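PDB 4CJX: C-1-tetrahydrofolate synthase, cytoplasmic, putative from Trypanosoma brucei, which probably catalyses NADP-dependent oxidation of methylenetetrahydrofolate and hydrolysis of the resulting methenyl form in one-carbon metabolism, working as a homodimer. Local coordinates for residues A229-V234 against W247-A252; T61-K66 against S90-A95. One frame throughout, in Å; residues are numbered along the deposited sequence.

How the contacts relate
Contact 1 and contact 2 belong to different regions of the one chain: 229-234 against 247-252 lies in the NAD(P)-binding region, and 61-66 against 90-95 in the catalytic region. They sit on opposite sides of the chain's centre, with centres 39 Å apart and nearest atoms about 23 Å apart, without touching. Each involves a parallel sheet, but contact 1 packs a turn against the start of a strand, whereas contact 2 is direct strand pairing. In contact 2 the side chain of Thr61 is about 8 Å from the bound inhibitor and about 12 Å from that of Ile195. None of the NADP-binding residues Arg192, Ile195, Ala196, Ser216 and Thr259 falls within contact 1.

Contact 1 (A229-V234 against W247-A252); sequences ASDIVV and WIKLGA
Ile248 and Val233 form the apolar end of a contact in which a type II beta turn, Lys249 to Ala252, packs beside the start of strand 232-235 in the parallel sheet of the NAD(P)-binding domain. Although the beta carbon of Ile248 is directed away, its tip returns, and CD1 comes within 4.3 Å of Val233 CG2. Lys249 follows with three separate links. Its backbone N donates to a water at 2.9 Å, and the same water donates to Ser230 O at 2.8 Å, bridging the two backbones. Its CB lies 3.5 Å from Ser230 O. With CG anti to the backbone N (chi1 179°) and the chain extended beyond, the lysine runs alongside Asp231, both pointing the same way. NZ closes a salt bridge to Asp231 OD1 at 2.9 Å, approaching from above the carboxylate plane, 36° out of it. The other oxygen, OD2, accepts a bond from Arg186 N, so the carboxylate is gripped at both oxygens and its rotation is probably restricted. Leu250 and Gly251 form the corner of the turn, Gly251 with a positive phi. Ala252 N then completes the turn by bonding Lys249 O at 2.9 Å. From here the chain enters strand 253-256, which pairs with 232-235: Asp231 and Val233 both form backbone bonds with Ala253. Just before that pairing, Ala252 CA makes a CA-H...O contact with Asp231 O at 3.4 Å, bent to 126° at the hydrogen, and Ala252 CB lies 3.6 Å from that oxygen.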
# COMPACT_ATOMS: atom_id res chain seq x y z
N ALA B 229 12.64 -5.29 -19.43
CA ALA B 229 12.18 -6.60 -19.03
C ALA B 229 10.66 -6.63 -18.78
O ALA B 229 10.12 -7.67 -18.42
CB ALA B 229 12.95 -7.02 -17.78
N SER B 230 9.96 -5.51 -18.95
CA SER B 230 8.59 -5.45 -18.53
C SER B 230 7.59 -5.72 -19.66
O SER B 230 7.66 -5.11 -20.72
CB SER B 230 8.29 -4.09 -17.89
OG SER B 230 9.25 -3.74 -16.92
N ASP B 231 6.65 -6.63 -19.41
CA ASP B 231 5.52 -6.89 -20.29
C ASP B 231 4.47 -5.77 -20.28
O ASP B 231 3.72 -5.60 -21.24
CB ASP B 231 4.84 -8.19 -19.86
CG ASP B 231 5.79 -9.40 -19.95
OD1 ASP B 231 6.28 -9.68 -21.08
OD2 ASP B 231 6.04 -10.05 -18.90
N ILE B 232 4.40 -5.04 -19.17
CA ILE B 232 3.43 -3.97 -19.02
C ILE B 232 4.10 -2.77 -18.37
O ILE B 232 4.75 -2.91 -17.33
CB ILE B 232 2.23 -4.41 -18.17
CG1 ILE B 232 1.41 -5.47 -18.89
CG2 ILE B 232 1.36 -3.19 -17.84
CD1 ILE B 232 0.53 -6.27 -17.96
N VAL B 233 3.93 -1.60 -18.99
CA VAL B 233 4.51 -0.37 -18.48
C VAL B 233 3.38 0.62 -18.11
O VAL B 233 2.57 0.98 -18.97
CB VAL B 233 5.43 0.32 -19.51
CG1 VAL B 233 5.89 1.67 -18.95
CG2 VAL B 233 6.62 -0.57 -19.92
N VAL B 234 3.35 1.02 -16.85
CA VAL B 234 2.48 2.06 -16.38
C VAL B 234 3.31 3.20 -15.86
O VAL B 234 3.86 3.14 -14.76
CB VAL B 234 1.55 1.61 -15.25
CG1 VAL B 234 0.65 2.76 -14.87
CG2 VAL B 234 0.74 0.38 -15.69
N TRP B 247 13.59 1.39 -25.07
CA TRP B 247 13.58 0.47 -23.92
C TRP B 247 12.38 -0.46 -23.96
O TRP B 247 12.36 -1.49 -23.28
CB TRP B 247 13.52 1.25 -22.62
CG TRP B 247 14.60 2.23 -22.41
CD1 TRP B 247 15.83 2.28 -23.05
CD2 TRP B 247 14.61 3.26 -21.45
NE1 TRP B 247 16.56 3.32 -22.54
CE2 TRP B 247 15.83 3.94 -21.56
CE3 TRP B 247 13.67 3.68 -20.49
CZ2 TRP B 247 16.15 5.02 -20.76
CZ3 TRP B 247 13.99 4.75 -19.70
CH2 TRP B 247 15.22 5.40 -19.83
N ILE B 248 11.35 -0.13 -24.71
CA ILE B 248 10.09 -0.87 -24.61
C ILE B 248 10.30 -2.26 -25.16
O ILE B 248 10.81 -2.40 -26.25
CB ILE B 248 8.97 -0.18 -25.41
CG1 ILE B 248 8.71 1.23 -24.87
CG2 ILE B 248 7.69 -1.03 -25.40
CD1 ILE B 248 8.22 1.31 -23.44
N LYS B 249 9.87 -3.27 -24.40
CA LYS B 249 9.95 -4.66 -24.81
C LYS B 249 8.95 -4.92 -25.93
O LYS B 249 7.79 -4.47 -25.87
CB LYS B 249 9.64 -5.60 -23.62
CG LYS B 249 9.66 -7.09 -23.96
CD LYS B 249 9.24 -7.91 -22.76
CE LYS B 249 9.09 -9.37 -23.13
NZ LYS B 249 9.05 -10.17 -21.88
N LEU B 250 9.41 -5.64 -26.95
CA LEU B 250 8.59 -5.88 -28.13
C LEU B 250 7.31 -6.58 -27.70
O LEU B 250 7.35 -7.60 -27.04
CB LEU B 250 9.37 -6.70 -29.19
CG LEU B 250 10.67 -6.07 -29.69
CD1 LEU B 250 11.52 -7.01 -30.53
CD2 LEU B 250 10.33 -4.84 -30.49
N GLY B 251 6.17 -6.01 -28.06
CA GLY B 251 4.87 -6.59 -27.69
C GLY B 251 4.35 -6.16 -26.32
O GLY B 251 3.31 -6.64 -25.87
N ALA B 252 5.03 -5.23 -25.66
CA ALA B 252 4.57 -4.73 -24.37
C ALA B 252 3.26 -3.93 -24.45
O ALA B 252 2.88 -3.45 -25.53
CB ALA B 252 5.66 -3.90 -23.72
O HOH W 1 8.70 -2.74 -21.82

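Contact 2 (T61-K66 against S90-A95)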
# COMPACT_ATOMS: atom_id res chain seq x y z
N THR B 61 -17.13 19.09 -6.59
CA THR B 61 -15.71 19.37 -6.82
C THR B 61 -15.27 20.72 -6.24
O THR B 61 -15.88 21.75 -6.52
CB THR B 61 -15.38 19.39 -8.32
OG1 THR B 61 -16.25 20.33 -8.96
CG2 THR B 61 -15.57 18.01 -8.95
N ILE B 62 -14.21 20.69 -5.45
CA ILE B 62 -13.62 21.86 -4.84
C ILE B 62 -12.27 22.12 -5.50
O ILE B 62 -11.42 21.26 -5.54
CB ILE B 62 -13.37 21.63 -3.33
CG1 ILE B 62 -14.70 21.35 -2.60
CG2 ILE B 62 -12.65 22.82 -2.72
CD1 ILE B 62 -14.52 20.91 -1.16
N ILE B 63 -12.10 23.32 -6.03
CA ILE B 63 -10.83 23.76 -6.55
C ILE B 63 -10.34 24.97 -5.76
O ILE B 63 -11.11 25.90 -5.50
CB ILE B 63 -10.90 24.03 -8.07
CG1 ILE B 63 -9.54 24.45 -8.62
CG2 ILE B 63 -11.93 25.10 -8.39
CD1 ILE B 63 -9.49 24.52 -10.14
N CYS B 64 -9.08 24.92 -5.34
CA CYS B 64 -8.43 26.04 -4.68
C CYS B 64 -7.41 26.63 -5.66
O CYS B 64 -6.61 25.91 -6.25
CB CYS B 64 -7.70 25.57 -3.42
SG CYS B 64 -8.74 24.85 -2.12
N GLY B 65 -7.46 27.95 -5.83
CA GLY B 65 -6.52 28.66 -6.68
C GLY B 65 -6.90 28.57 -8.14
O GLY B 65 -8.02 28.17 -8.49
N LYS B 66 -5.96 28.91 -9.01
CA LYS B 66 -6.26 29.05 -10.44
C LYS B 66 -5.21 28.41 -11.36
O LYS B 66 -4.98 28.92 -12.46
CB LYS B 66 -6.38 30.55 -10.82
CG LYS B 66 -7.34 31.37 -9.96
CD LYS B 66 -8.78 30.86 -10.02
CE LYS B 66 -9.66 31.53 -8.96
NZ LYS B 66 -9.93 32.94 -9.36
N SER B 90 -20.37 22.75 -7.16
CA SER B 90 -19.10 23.27 -7.58
C SER B 90 -18.65 24.28 -6.57
O SER B 90 -19.42 25.16 -6.22
CB SER B 90 -19.30 23.95 -8.93
OG SER B 90 -19.76 22.99 -9.87
N VAL B 91 -17.42 24.16 -6.08
CA VAL B 91 -16.90 25.15 -5.15
C VAL B 91 -15.58 25.66 -5.70
O VAL B 91 -14.79 24.87 -6.22
CB VAL B 91 -16.67 24.56 -3.74
CG1 VAL B 91 -16.09 25.62 -2.80
CG2 VAL B 91 -17.96 23.98 -3.17
N GLU B 92 -15.36 26.97 -5.59
CA GLU B 92 -14.09 27.62 -5.95
C GLU B 92 -13.61 28.46 -4.80
O GLU B 92 -14.30 29.39 -4.36
CB GLU B 92 -14.25 28.53 -7.16
CG GLU B 92 -14.47 27.81 -8.48
CD GLU B 92 -15.93 27.45 -8.71
OE1 GLU B 92 -16.78 28.35 -8.64
OE2 GLU B 92 -16.21 26.27 -8.97
N LEU B 93 -12.40 28.17 -4.33
CA LEU B 93 -11.79 28.91 -3.24
C LEU B 93 -10.51 29.57 -3.75
O LEU B 93 -9.94 29.11 -4.75
CB LEU B 93 -11.50 27.95 -2.07
CG LEU B 93 -12.73 27.25 -1.46
CD1 LEU B 93 -12.33 25.99 -0.69
CD2 LEU B 93 -13.54 28.19 -0.58
N PRO B 94 -10.05 30.64 -3.08
CA PRO B 94 -8.86 31.33 -3.52
C PRO B 94 -7.60 30.60 -3.12
O PRO B 94 -7.63 29.70 -2.25
CB PRO B 94 -8.94 32.66 -2.77
CG PRO B 94 -9.66 32.34 -1.52
CD PRO B 94 -10.62 31.23 -1.86
N ALA B 95 -6.48 30.99 -3.72
CA ALA B 95 -5.19 30.38 -3.39
C ALA B 95 -4.96 30.52 -1.89
O ALA B 95 -4.44 29.61 -1.25
CB ALA B 95 -4.06 31.03 -4.17
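Leu93 and Cys64 meet at the end of a parallel strand pair, 58-64 beside 87-93, joined through helix 68-83 as a beta-alpha-beta crossover. The N-to-C directions of the short segments 61-64 and 90-93 differ by 14°, and their axes approach to 4.8 Å. Three backbone bonds join the strands in the staggered pattern of parallel sheet: Val91 N to Thr61 O, Ile63 N to Val91 O, and Leu93 N to Ile63 O. Gly65 N to Leu93 O continues the ladder one step beyond strand 58-64. The third bond is nearly straight, 174° at the hydrogen, and 2.9 Å long from Leu93 N to Ile63 O.

The leucine side chain shows how one face is filled. Its CB is 4.0 Å from Ile63 O and 4.2 Å from Cys64 SG. CG lies anti to the carbonyl carbon (chi1 -61°), which, with chi2 near anti, leans CD1 toward the side chains of the neighbouring strand. There CD1 touches Ile62 CG2 at 3.8 Å and Cys64 SG at 4.0 Å, so the methyl bridges two residues that project from the same face. Alongside, Ile62 CG1 packs on Val91 CB, and helix 99-110 covers this face through Leu102 on Leu93 and Val106 and Leu109 on Ile62.

On the other face, Ile63 CG2 meets Glu92 CG at 3.7 Å, the two side chains crossing at a slant. The polar ends here turn to helix 68-83: Arg78 bonds Thr61 OG1 through NE and forms a salt bridge with Glu92 OE2 through NH1. Chemically, then, the backbone bonds set the register, while an apolar face and an arginine-bridged face secure the strands to different helices.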